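PDB 1ORN: endonuclease III from Geobacillus stearothermophilus, which probably removes damaged bases from DNA as a glycosylase of the HhH-GPD family and carries a [4Fe-4S] cluster. Local coordinates for residues C[30-36]-C[131-135]; C[41-46]-C[83-89]; C[139-145]-C[181-185]; C[196-200]-C[213-217]. All blocks are in the same frame, centred on the assembly; numbering follows the deposited sequence.

Contact 1: residues C[30-36]-C[131-135]; sequences HRNPFEL and SVAFG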
# COMPACT_ATOMS: atom_id res chain seq x y z
N HIS C 30 3.30 -4.39 -12.82
CA HIS C 30 2.59 -3.46 -13.69
C HIS C 30 3.54 -2.86 -14.73
O HIS C 30 4.74 -2.75 -14.49
CB HIS C 30 1.99 -2.31 -12.87
CG HIS C 30 3.02 -1.44 -12.22
ND1 HIS C 30 3.75 -1.84 -11.13
CD2 HIS C 30 3.45 -0.19 -12.52
CE1 HIS C 30 4.58 -0.88 -10.78
NE2 HIS C 30 4.42 0.14 -11.61
N ARG C 31 2.99 -2.46 -15.87
CA ARG C 31 3.79 -1.88 -16.95
C ARG C 31 3.50 -0.40 -17.19
O ARG C 31 4.27 0.28 -17.88
CB ARG C 31 3.56 -2.68 -18.24
CG ARG C 31 4.13 -4.08 -18.18
CD ARG C 31 3.54 -4.97 -19.27
NE ARG C 31 2.12 -5.22 -19.06
CZ ARG C 31 1.36 -5.99 -19.83
NH1 ARG C 31 1.89 -6.59 -20.89
NH2 ARG C 31 0.08 -6.16 -19.55
N ASN C 32 2.41 0.11 -16.62
CA ASN C 32 2.05 1.51 -16.78
C ASN C 32 1.15 1.95 -15.61
O ASN C 32 0.70 1.11 -14.82
CB ASN C 32 1.35 1.73 -18.13
CG ASN C 32 0.12 0.88 -18.28
OD1 ASN C 32 -0.84 1.01 -17.52
ND2 ASN C 32 0.12 0.01 -19.28
N PRO C 33 0.89 3.27 -15.48
CA PRO C 33 0.06 3.82 -14.40
C PRO C 33 -1.35 3.26 -14.29
O PRO C 33 -1.87 3.12 -13.19
CB PRO C 33 0.07 5.32 -14.69
CG PRO C 33 1.42 5.51 -15.36
CD PRO C 33 1.43 4.35 -16.31
N PHE C 34 -1.96 2.95 -15.43
CA PHE C 34 -3.31 2.40 -15.44
C PHE C 34 -3.30 1.00 -14.85
O PHE C 34 -4.14 0.66 -14.03
CB PHE C 34 -3.88 2.36 -16.86
CG PHE C 34 -5.27 1.80 -16.94
CD1 PHE C 34 -6.31 2.39 -16.22
CD2 PHE C 34 -5.55 0.67 -17.72
CE1 PHE C 34 -7.60 1.87 -16.28
CE2 PHE C 34 -6.83 0.15 -17.78
CZ PHE C 34 -7.87 0.75 -17.06
N GLU C 35 -2.33 0.19 -15.26
CA GLU C 35 -2.22 -1.16 -14.70
C GLU C 35 -1.91 -1.07 -13.21
O GLU C 35 -2.40 -1.88 -12.43
CB GLU C 35 -1.13 -1.97 -15.40
CG GLU C 35 -1.53 -2.52 -16.76
CD GLU C 35 -0.46 -3.40 -17.37
OE1 GLU C 35 -0.67 -3.89 -18.49
OE2 GLU C 35 0.59 -3.62 -16.72
N LEU C 36 -1.11 -0.08 -12.82
CA LEU C 36 -0.79 0.05 -11.40
C LEU C 36 -2.07 0.38 -10.62
O LEU C 36 -2.34 -0.22 -9.59
CB LEU C 36 0.23 1.16 -11.14
CG LEU C 36 0.56 1.39 -9.66
CD1 LEU C 36 1.15 0.13 -9.03
CD2 LEU C 36 1.54 2.56 -9.52
N SER C 131 2.99 7.91 -5.77
CA SER C 131 4.37 7.65 -5.38
C SER C 131 5.11 6.74 -6.36
O SER C 131 6.18 7.08 -6.85
CB SER C 131 4.40 7.01 -3.99
OG SER C 131 5.73 6.65 -3.63
N VAL C 132 4.52 5.58 -6.63
CA VAL C 132 5.14 4.61 -7.51
C VAL C 132 5.09 5.00 -8.98
O VAL C 132 6.10 4.93 -9.68
CB VAL C 132 4.50 3.23 -7.28
CG1 VAL C 132 5.19 2.19 -8.15
CG2 VAL C 132 4.76 2.91 -5.82
N ALA C 133 3.93 5.42 -9.46
CA ALA C 133 3.77 5.81 -10.85
C ALA C 133 4.33 7.18 -11.25
O ALA C 133 4.93 7.32 -12.32
CB ALA C 133 2.30 5.75 -11.25
N PHE C 134 4.14 8.18 -10.40
CA PHE C 134 4.57 9.53 -10.74
C PHE C 134 5.67 10.14 -9.89
O PHE C 134 5.95 11.34 -10.00
CB PHE C 134 3.34 10.45 -10.74
CG PHE C 134 2.19 9.90 -11.53
CD1 PHE C 134 2.33 9.64 -12.89
CD2 PHE C 134 0.98 9.61 -10.92
CE1 PHE C 134 1.27 9.11 -13.64
CE2 PHE C 134 -0.09 9.08 -11.65
CZ PHE C 134 0.06 8.83 -13.01
N GLY C 135 6.29 9.32 -9.05
CA GLY C 135 7.37 9.80 -8.21
C GLY C 135 7.04 10.89 -7.22
O GLY C 135 7.94 11.57 -6.72

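Contact 2: residues C[41-46]-C[83-89]; sequences VLSAQC and IGLYRNK. With nucleotides of chain A; nucleotides of chain B.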
# COMPACT_ATOMS: atom_id res chain seq x y z
N VAL C 41 -5.94 -1.18 -6.51
CA VAL C 41 -7.34 -1.25 -6.08
C VAL C 41 -7.66 -2.70 -5.69
O VAL C 41 -8.30 -2.96 -4.66
CB VAL C 41 -8.31 -0.81 -7.22
CG1 VAL C 41 -9.75 -1.22 -6.89
CG2 VAL C 41 -8.24 0.71 -7.38
N LEU C 42 -7.18 -3.64 -6.49
CA LEU C 42 -7.40 -5.06 -6.22
C LEU C 42 -6.64 -5.52 -4.97
O LEU C 42 -7.06 -6.46 -4.28
CB LEU C 42 -6.97 -5.91 -7.43
CG LEU C 42 -7.77 -5.79 -8.74
CD1 LEU C 42 -7.14 -6.69 -9.80
CD2 LEU C 42 -9.22 -6.19 -8.50
N SER C 43 -5.52 -4.86 -4.70
CA SER C 43 -4.64 -5.17 -3.57
C SER C 43 -5.24 -4.97 -2.17
O SER C 43 -4.73 -5.53 -1.20
CB SER C 43 -3.36 -4.33 -3.69
OG SER C 43 -2.49 -4.54 -2.59
N ALA C 44 -6.30 -4.18 -2.06
CA ALA C 44 -6.90 -3.94 -0.75
C ALA C 44 -7.37 -5.24 -0.10
O ALA C 44 -8.21 -5.95 -0.65
CB ALA C 44 -8.07 -2.97 -0.88
N GLN C 45 -6.82 -5.55 1.07
CA GLN C 45 -7.20 -6.77 1.80
C GLN C 45 -6.93 -8.06 1.02
O GLN C 45 -7.69 -9.03 1.13
CB GLN C 45 -8.69 -6.72 2.19
CG GLN C 45 -9.10 -5.44 2.89
CD GLN C 45 -8.28 -5.15 4.12
OE1 GLN C 45 -8.16 -5.99 5.02
NE2 GLN C 45 -7.70 -3.95 4.19
N CYS C 46 -5.86 -8.06 0.23
CA CYS C 46 -5.48 -9.23 -0.57
C CYS C 46 -3.95 -9.28 -0.63
O CYS C 46 -3.28 -8.26 -0.48
CB CYS C 46 -6.06 -9.10 -1.98
SG CYS C 46 -5.83 -10.56 -3.04
N ILE C 83 -9.56 -12.79 -6.18
CA ILE C 83 -9.03 -11.70 -5.36
C ILE C 83 -9.85 -11.56 -4.07
O ILE C 83 -9.32 -11.18 -3.02
CB ILE C 83 -9.11 -10.34 -6.13
CG1 ILE C 83 -8.21 -10.38 -7.37
CG2 ILE C 83 -8.72 -9.19 -5.21
CD1 ILE C 83 -6.74 -10.45 -7.07
N GLY C 84 -11.13 -11.89 -4.15
CA GLY C 84 -12.01 -11.75 -3.00
C GLY C 84 -12.61 -10.36 -3.12
O GLY C 84 -12.13 -9.56 -3.93
N LEU C 85 -13.64 -10.05 -2.34
CA LEU C 85 -14.29 -8.74 -2.40
C LEU C 85 -14.50 -8.38 -3.88
O LEU C 85 -14.52 -7.20 -4.24
CB LEU C 85 -13.40 -7.67 -1.74
CG LEU C 85 -12.95 -7.92 -0.29
CD1 LEU C 85 -12.15 -6.72 0.22
CD2 LEU C 85 -14.16 -8.14 0.60
N TYR C 86 -14.67 -9.40 -4.70
CA TYR C 86 -14.81 -9.23 -6.15
C TYR C 86 -16.05 -8.54 -6.68
O TYR C 86 -16.02 -7.97 -7.77
CB TYR C 86 -14.65 -10.58 -6.85
CG TYR C 86 -15.74 -11.58 -6.55
CD1 TYR C 86 -15.73 -12.32 -5.37
CD2 TYR C 86 -16.79 -11.78 -7.44
CE1 TYR C 86 -16.73 -13.24 -5.08
CE2 TYR C 86 -17.80 -12.69 -7.17
CZ TYR C 86 -17.77 -13.42 -5.99
OH TYR C 86 -18.76 -14.33 -5.73
N ARG C 87 -17.15 -8.59 -5.94
CA ARG C 87 -18.35 -7.93 -6.41
C ARG C 87 -18.18 -6.42 -6.32
O ARG C 87 -18.41 -5.71 -7.29
CB ARG C 87 -19.57 -8.38 -5.61
CG ARG C 87 -19.86 -9.87 -5.72
CD ARG C 87 -21.32 -10.14 -5.42
NE ARG C 87 -21.63 -11.57 -5.45
CZ ARG C 87 -21.26 -12.43 -4.50
NH1 ARG C 87 -20.56 -12.01 -3.45
NH2 ARG C 87 -21.58 -13.71 -4.61
N ASN C 88 -17.75 -5.94 -5.16
CA ASN C 88 -17.55 -4.51 -4.99
C ASN C 88 -16.40 -4.00 -5.85
O ASN C 88 -16.50 -2.93 -6.45
CB ASN C 88 -17.29 -4.18 -3.52
CG ASN C 88 -18.54 -4.34 -2.65
OD1 ASN C 88 -19.65 -4.07 -3.10
ND2 ASN C 88 -18.35 -4.77 -1.41
N LYS C 89 -15.32 -4.77 -5.94
CA LYS C 89 -14.18 -4.33 -6.75
C LYS C 89 -14.52 -4.25 -8.24
O LYS C 89 -14.18 -3.26 -8.90
CB LYS C 89 -12.97 -5.24 -6.49
CG LYS C 89 -12.36 -4.98 -5.11
CD LYS C 89 -11.22 -5.93 -4.76
CE LYS C 89 -10.58 -5.50 -3.45
NZ LYS C 89 -9.47 -6.41 -3.03
P DG A 6 -18.14 -9.02 -2.12
OP1 DG A 6 -17.70 -8.19 -3.28
OP2 DG A 6 -19.49 -9.63 -2.12
O5' DG A 6 -17.06 -10.18 -1.93
C5' DG A 6 -17.35 -11.36 -1.17
C4' DG A 6 -16.15 -12.27 -1.17
O4' DG A 6 -15.02 -11.59 -0.56
C3' DG A 6 -16.27 -13.61 -0.45
O3' DG A 6 -15.45 -14.54 -1.15
C2' DG A 6 -15.60 -13.33 0.89
C1' DG A 6 -14.45 -12.45 0.42
N9 DG A 6 -13.81 -11.61 1.44
C8 DG A 6 -14.39 -11.09 2.56
N7 DG A 6 -13.56 -10.37 3.27
C5 DG A 6 -12.37 -10.42 2.57
C6 DG A 6 -11.11 -9.82 2.85
O6 DG A 6 -10.80 -9.10 3.80
N1 DG A 6 -10.16 -10.14 1.88
C2 DG A 6 -10.40 -10.93 0.77
N2 DG A 6 -9.35 -11.13 -0.05
N3 DG A 6 -11.57 -11.49 0.50
C4 DG A 6 -12.50 -11.19 1.44
P DG B 8 -4.15 -3.58 3.19
OP1 DG B 8 -3.97 -3.08 4.58
OP2 DG B 8 -4.50 -5.01 2.97
O5' DG B 8 -5.28 -2.71 2.48
C5' DG B 8 -5.43 -1.32 2.77
C4' DG B 8 -6.59 -0.77 1.97
O4' DG B 8 -7.78 -1.54 2.27
C3' DG B 8 -6.97 0.69 2.18
O3' DG B 8 -7.31 1.19 0.88
C2' DG B 8 -8.16 0.63 3.12
C1' DG B 8 -8.83 -0.69 2.74
N9 DG B 8 -9.49 -1.39 3.84
C8 DG B 8 -9.09 -1.45 5.15
N7 DG B 8 -9.86 -2.22 5.88
C5 DG B 8 -10.83 -2.68 4.99
C6 DG B 8 -11.93 -3.57 5.20
O6 DG B 8 -12.26 -4.16 6.24
N1 DG B 8 -12.67 -3.75 4.04
C2 DG B 8 -12.38 -3.17 2.83
N2 DG B 8 -13.22 -3.46 1.82
N3 DG B 8 -11.35 -2.36 2.62
C4 DG B 8 -10.62 -2.16 3.73
P DA B 6 -1.64 -8.71 7.89
OP1 DA B 6 -0.21 -8.41 8.14
OP2 DA B 6 -2.68 -7.77 8.38
O5' DA B 6 -1.83 -8.94 6.33
C5' DA B 6 -0.98 -9.85 5.63
C4' DA B 6 -1.42 -10.00 4.19
O4' DA B 6 -2.69 -10.69 4.12
C3' DA B 6 -1.59 -8.70 3.41
O3' DA B 6 -1.11 -8.90 2.08
C2' DA B 6 -3.10 -8.52 3.36
C1' DA B 6 -3.58 -9.96 3.28
N9 DA B 6 -4.94 -10.21 3.75
C8 DA B 6 -5.56 -9.67 4.85
N7 DA B 6 -6.78 -10.12 5.04
C5 DA B 6 -6.97 -11.02 4.00
C6 DA B 6 -8.05 -11.84 3.65
N6 DA B 6 -9.20 -11.90 4.34
N1 DA B 6 -7.92 -12.62 2.55
C2 DA B 6 -6.77 -12.57 1.87
N3 DA B 6 -5.68 -11.84 2.10
C4 DA B 6 -5.84 -11.08 3.19

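Contact 3: residues C[139-145]-C[181-185]; sequences IAVDTHV and HHRMI. With nucleotides of chain B.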
# COMPACT_ATOMS: atom_id res chain seq x y z
N ILE C 139 3.35 8.81 1.71
CA ILE C 139 3.48 7.65 2.57
C ILE C 139 2.12 6.98 2.65
O ILE C 139 1.19 7.51 3.26
CB ILE C 139 3.92 8.05 3.99
CG1 ILE C 139 5.27 8.78 3.93
CG2 ILE C 139 4.02 6.81 4.87
CD1 ILE C 139 5.76 9.26 5.27
N ALA C 140 2.01 5.81 2.02
CA ALA C 140 0.77 5.06 2.02
C ALA C 140 0.74 4.21 3.28
O ALA C 140 1.64 3.40 3.50
CB ALA C 140 0.70 4.18 0.79
N VAL C 141 -0.27 4.39 4.12
CA VAL C 141 -0.37 3.62 5.34
C VAL C 141 -1.38 2.48 5.21
O VAL C 141 -2.60 2.70 5.14
CB VAL C 141 -0.76 4.52 6.54
CG1 VAL C 141 -0.85 3.69 7.82
CG2 VAL C 141 0.28 5.63 6.70
N ASP C 142 -0.84 1.26 5.17
CA ASP C 142 -1.60 0.02 5.04
C ASP C 142 -1.51 -0.75 6.35
O ASP C 142 -1.05 -0.22 7.36
CB ASP C 142 -0.98 -0.85 3.95
CG ASP C 142 0.31 -1.49 4.41
OD1 ASP C 142 1.15 -0.78 5.02
OD2 ASP C 142 0.50 -2.71 4.19
N THR C 143 -1.91 -2.01 6.33
CA THR C 143 -1.86 -2.83 7.53
C THR C 143 -0.44 -2.96 8.11
O THR C 143 -0.26 -2.86 9.33
CB THR C 143 -2.45 -4.24 7.27
OG1 THR C 143 -2.35 -5.02 8.47
CG2 THR C 143 -1.70 -4.95 6.15
N HIS C 144 0.55 -3.17 7.25
CA HIS C 144 1.93 -3.34 7.72
C HIS C 144 2.52 -2.06 8.32
O HIS C 144 3.08 -2.08 9.42
CB HIS C 144 2.84 -3.82 6.58
CG HIS C 144 2.48 -5.18 6.05
ND1 HIS C 144 2.55 -6.32 6.81
CD2 HIS C 144 2.03 -5.57 4.83
CE1 HIS C 144 2.16 -7.36 6.09
NE2 HIS C 144 1.84 -6.93 4.88
N VAL C 145 2.38 -0.95 7.61
CA VAL C 145 2.91 0.31 8.10
C VAL C 145 2.27 0.67 9.43
O VAL C 145 2.96 1.06 10.37
CB VAL C 145 2.68 1.45 7.10
CG1 VAL C 145 3.12 2.78 7.71
CG2 VAL C 145 3.46 1.17 5.82
N HIS C 181 8.58 4.19 3.09
CA HIS C 181 7.29 3.51 3.06
C HIS C 181 7.51 2.04 2.66
O HIS C 181 7.03 1.12 3.33
CB HIS C 181 6.37 4.22 2.06
CG HIS C 181 5.26 3.37 1.53
ND1 HIS C 181 4.17 3.00 2.30
CD2 HIS C 181 5.07 2.80 0.32
CE1 HIS C 181 3.37 2.24 1.58
NE2 HIS C 181 3.89 2.11 0.37
N HIS C 182 8.24 1.83 1.57
CA HIS C 182 8.51 0.48 1.10
C HIS C 182 9.33 -0.32 2.11
O HIS C 182 9.07 -1.51 2.31
CB HIS C 182 9.22 0.54 -0.25
CG HIS C 182 8.32 0.98 -1.37
ND1 HIS C 182 8.62 2.04 -2.20
CD2 HIS C 182 7.12 0.52 -1.78
CE1 HIS C 182 7.64 2.21 -3.07
NE2 HIS C 182 6.72 1.30 -2.84
N ARG C 183 10.30 0.32 2.75
CA ARG C 183 11.12 -0.36 3.75
C ARG C 183 10.26 -0.80 4.93
O ARG C 183 10.46 -1.88 5.48
CB ARG C 183 12.26 0.55 4.21
CG ARG C 183 13.31 0.81 3.15
CD ARG C 183 14.28 1.90 3.59
NE ARG C 183 15.31 2.18 2.59
CZ ARG C 183 16.07 3.27 2.59
NH1 ARG C 183 15.92 4.18 3.54
NH2 ARG C 183 16.97 3.46 1.64
N MET C 184 9.31 0.04 5.33
CA MET C 184 8.43 -0.29 6.44
C MET C 184 7.51 -1.46 6.08
O MET C 184 7.25 -2.33 6.91
CB MET C 184 7.59 0.92 6.86
CG MET C 184 8.39 1.98 7.62
SD MET C 184 7.32 3.28 8.33
CE MET C 184 6.53 2.35 9.63
N ILE C 185 7.03 -1.48 4.84
CA ILE C 185 6.15 -2.55 4.40
C ILE C 185 6.90 -3.88 4.40
O ILE C 185 6.37 -4.90 4.82
CB ILE C 185 5.60 -2.28 2.99
CG1 ILE C 185 4.56 -1.16 3.06
CG2 ILE C 185 4.97 -3.55 2.41
CD1 ILE C 185 3.90 -0.85 1.74
P DG B 8 -4.15 -3.58 3.19
OP1 DG B 8 -3.97 -3.08 4.58
OP2 DG B 8 -4.50 -5.01 2.97
O5' DG B 8 -5.28 -2.71 2.48
C5' DG B 8 -5.43 -1.32 2.77
C4' DG B 8 -6.59 -0.77 1.97
O4' DG B 8 -7.78 -1.54 2.27
C3' DG B 8 -6.97 0.69 2.18
O3' DG B 8 -7.31 1.19 0.88
C2' DG B 8 -8.16 0.63 3.12
C1' DG B 8 -8.83 -0.69 2.74
N9 DG B 8 -9.49 -1.39 3.84
C8 DG B 8 -9.09 -1.45 5.15
N7 DG B 8 -9.86 -2.22 5.88
C5 DG B 8 -10.83 -2.68 4.99
C6 DG B 8 -11.93 -3.57 5.20
O6 DG B 8 -12.26 -4.16 6.24
N1 DG B 8 -12.67 -3.75 4.04
C2 DG B 8 -12.38 -3.17 2.83
N2 DG B 8 -13.22 -3.46 1.82
N3 DG B 8 -11.35 -2.36 2.62
C4 DG B 8 -10.62 -2.16 3.73
P DA B 6 -1.64 -8.71 7.89
OP1 DA B 6 -0.21 -8.41 8.14
OP2 DA B 6 -2.68 -7.77 8.38
O5' DA B 6 -1.83 -8.94 6.33
C5' DA B 6 -0.98 -9.85 5.63
C4' DA B 6 -1.42 -10.00 4.19
O4' DA B 6 -2.69 -10.69 4.12
C3' DA B 6 -1.59 -8.70 3.41
O3' DA B 6 -1.11 -8.90 2.08
C2' DA B 6 -3.10 -8.52 3.36
C1' DA B 6 -3.58 -9.96 3.28
N9 DA B 6 -4.94 -10.21 3.75
C8 DA B 6 -5.56 -9.67 4.85
N7 DA B 6 -6.78 -10.12 5.04
C5 DA B 6 -6.97 -11.02 4.00
C6 DA B 6 -8.05 -11.84 3.65
N6 DA B 6 -9.20 -11.90 4.34
N1 DA B 6 -7.92 -12.62 2.55
C2 DA B 6 -6.77 -12.57 1.87
N3 DA B 6 -5.68 -11.84 2.10
C4 DA B 6 -5.84 -11.08 3.19

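Contact 4: residues C[196-200]-C[213-217]; sequences SPQCP and KRMRK. With SF4 (iron/sulfur cluster), chain F.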
# COMPACT_ATOMS: atom_id res chain seq x y z
N SER C 196 3.65 -13.92 13.33
CA SER C 196 4.93 -14.37 13.84
C SER C 196 6.08 -13.38 13.78
O SER C 196 7.00 -13.56 12.99
N PRO C 197 6.06 -12.32 14.61
CA PRO C 197 7.17 -11.36 14.57
C PRO C 197 8.49 -12.00 15.00
O PRO C 197 8.50 -12.83 15.91
CB PRO C 197 6.70 -10.25 15.51
CG PRO C 197 5.84 -10.98 16.49
CD PRO C 197 5.06 -11.92 15.61
N GLN C 198 9.58 -11.64 14.34
CA GLN C 198 10.90 -12.19 14.63
C GLN C 198 11.64 -11.40 15.71
O GLN C 198 12.80 -11.03 15.53
CB GLN C 198 11.73 -12.24 13.36
N CYS C 199 10.96 -11.15 16.82
CA CYS C 199 11.51 -10.37 17.93
C CYS C 199 12.90 -10.83 18.42
O CYS C 199 13.83 -10.03 18.53
CB CYS C 199 10.53 -10.39 19.11
SG CYS C 199 8.82 -9.89 18.70
N PRO C 200 13.06 -12.13 18.71
CA PRO C 200 14.34 -12.67 19.18
C PRO C 200 15.58 -12.20 18.43
O PRO C 200 16.63 -11.97 19.03
CB PRO C 200 14.13 -14.18 19.07
CG PRO C 200 12.68 -14.33 19.42
CD PRO C 200 12.04 -13.20 18.62
N LYS C 213 7.58 -7.02 25.38
CA LYS C 213 6.36 -7.58 25.96
C LYS C 213 6.16 -9.03 25.51
O LYS C 213 5.64 -9.85 26.27
CB LYS C 213 5.15 -6.73 25.56
CG LYS C 213 3.82 -7.13 26.19
CD LYS C 213 3.21 -8.36 25.53
N ARG C 214 6.56 -9.33 24.28
CA ARG C 214 6.42 -10.69 23.75
C ARG C 214 7.54 -11.59 24.27
O ARG C 214 7.30 -12.75 24.61
CB ARG C 214 6.45 -10.66 22.22
CG ARG C 214 5.16 -10.16 21.58
CD ARG C 214 5.32 -9.94 20.08
NE ARG C 214 4.06 -9.58 19.44
CZ ARG C 214 3.06 -10.44 19.21
NH1 ARG C 214 3.19 -11.71 19.56
NH2 ARG C 214 1.95 -10.02 18.62
N MET C 215 8.76 -11.06 24.33
CA MET C 215 9.90 -11.82 24.81
C MET C 215 9.68 -12.26 26.26
O MET C 215 10.03 -13.38 26.64
CB MET C 215 11.18 -10.99 24.71
CG MET C 215 11.62 -10.70 23.28
SD MET C 215 12.03 -12.19 22.34
CE MET C 215 13.80 -12.33 22.66
N ARG C 216 9.09 -11.37 27.05
CA ARG C 216 8.81 -11.67 28.45
C ARG C 216 7.80 -12.81 28.53
O ARG C 216 7.63 -13.44 29.58
CB ARG C 216 8.26 -10.43 29.16
N LYS C 217 7.13 -13.07 27.41
CA LYS C 217 6.15 -14.14 27.37
C LYS C 217 6.51 -15.20 26.36
O LYS C 217 6.57 -16.39 26.68
FE1 SF4 F . 11.10 -6.18 16.24
FE2 SF4 F . 8.43 -6.09 15.58
FE3 SF4 F . 9.35 -7.70 17.51
FE4 SF4 F . 9.33 -5.02 17.85
S1 SF4 F . 7.48 -6.37 17.69
S2 SF4 F . 10.87 -6.45 18.48
S3 SF4 F . 9.70 -4.36 15.75
S4 SF4 F . 9.83 -7.91 15.36

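Contact 1: residues C[30-36]-C[131-135]
E35 OE2, on the residue just before the L36 that packs on A133, takes two bonds from R31. The backbone R31 N donates at 2.8 Å to E35 OE2, which it meets on the anti side. R31 NE reaches the syn lone pair of the same oxygen, nearly straight at 172°. The acid thus lies along the guanidinium edge, and R31 NH2 completes a salt bridge to E35 OE1. N32 caps the helix that starts at P33: its OD1 accepts from E35 N at 2.8 Å. The cap lies at the first turn of helix 33-43, which meets the end of helix 123-134, the second helix of the helix-hairpin-helix motif. The join itself is apolar. L36 CD2 sits 3.7 Å from A133 CB and also touches V132 CB. With its CG anti to the backbone N (chi1 177°), L36 sends the other methyl, CD1, over the centre of the H30 ring. V132 CG1 approaches H30 CE1 obliquely at 4.1 Å, while H30 ND1 bonds to L28 O. Next to them P33 crosses F134 at about a right angle, its CB 3.9 Å from F134 CZ. A133 CB lies over the centre of one face of the F134 ring.

Contact 2: residues C[41-46]-C[83-89]
The guanine of DG6 of chain A bridges the two segments: its N1 and N2 both donate to Q45 O, and N2 also to I83 O. L85 lies against the flat of this base, with L85 CG 3.7 Å from DG6 C4, and touches Q45 CB through its CD1. Y86 OH sits over one face of the R87 guanidinium, toward its rim and not hydrogen-bonded; R87 NH1 meets DG6 OP2 at the edge at 2.9 Å. On the L85 side of the base, K89 ties the segments together. Its chain, extended beyond CG, carries NZ to two backbone oxygens where helix 33-43 runs out. K89 NZ is 2.7 Å from A44 O, on a lone pair in the carbonyl plane. It is also 2.7 Å from L42 O, but there it stands 47° out of the plane. A leucine at K89 would probably leave both buried carbonyls without their mate and the type II beta turn from S43 to C46 less firmly held. Beside them I83 CG2 lies 3.9 Å from C46 SG. Q45 NE2 also bonds to DG8 O4' of chain B. Such paired loops, holding what is probably the estranged guanine, are consistent with lesion recognition by an HhH-GPD glycosylase.

Contact 3: residues C[139-145]-C[181-185]
The extended run from I139 to D142 and the first turn of helix 143-152 lie along helix 177-191, with CA atoms 5.6 Å apart at I139 and H181 and 5.4 Å at H144 and I185. H181 carries the join. Its CG is anti to the backbone N (chi1 158°), bringing the ring across to the loop. A140 N lies over one face of that ring, and V145 CG2 comes to 4.0 Å from H181 ND1. Replacing H181 by alanine would probably open a gap beside A140 and V145. V145 also meets I185 and M184: its CG2 is 3.8 Å from I185 CG1 and its CG1 3.9 Å from M184 CE. D142 is the N-cap of helix 143-152. Its OD1 accepts from V145 N at 2.9 Å (171°), from above the carboxylate plane. Its OD2 accepts from H144 N and is hydrogen-bonded to a modified group, probably that of the trapped DNA intermediate. D142 touches K124, consistent with the aspartate of the HhH-GPD active site. T143 N donates to OP1 of DG8 and T143 OG1 to OP2 of DA6, both of chain B. Helix 123-134 packs on A140, helix 161-171 on I139 and V141, and helix 7-20 on M184.

Contact 4: residues C[196-200]-C[213-217]
The loop 196-200 faces the last turn of helix 209-215, with the CA atoms of C199 and M215 7.2 Å apart. Q198 is the centre of an inverse gamma turn, and a 3-10 segment begins at C199. This course brings P197, C199 and P200 up against two successive side chains, R214 and M215. R214 runs extended from CG to NE beside the loop. One face of its guanidinium lies on the ring of P197, with P197 CG 3.6 Å above the plane and offset toward the rim. The two side chains cross at about a right angle. Nearer the backbone, R214 CD is 3.8 Å from C199 SG. The charged end is also held within its own helix, by a salt bridge from R214 NE to E210. M215 bends at chi2 and chi3, which folds its thioether back onto the loop. Its SD is 3.7 Å from P200 CG and 4.0 Å from C199 CB. The methyl M215 CE comes still nearer, 3.5 Å from P200 CA. On the cluster side, C199 SG binds the iron FE3 at 2.5 Å, and P197 CB lies 3.9 Å from the sulfide S4. C199 is the second of four cysteines, with C192, C202 and C208, whose spacing is that of the endonuclease III cluster motif. The aliphatic part of R214 and the M215 thioether therefore flank the iron-bound cysteine with carbon and sulfur. The nearby guanidinium may partly offset the negative charge of the thiolate-ligated cluster, though its charge is shared with E210.

In the fold
Contacts 1 and 2 share helix 33-43. Contact 1 joins its start to helix 123-134, and contact 2, nested within that span of chain, joins its end to helix 86-103. Their centres are 18 Å apart. Contact 3 follows in series, bringing together helices 143-152 and 177-191. It touches contact 1 where V132 CG2 packs on H182 NE2. Contact 4 comes last, and its centre is 37 Å from that of contact 1, on the opposite side of the chain's centre. The fold is all-alpha, with no strands. Contacts 2 and 3 both grip the bound DNA, contact 1 packs away from it, and contact 4 belongs to the iron-sulfur cluster site, its centre 32 Å from that of contact 2.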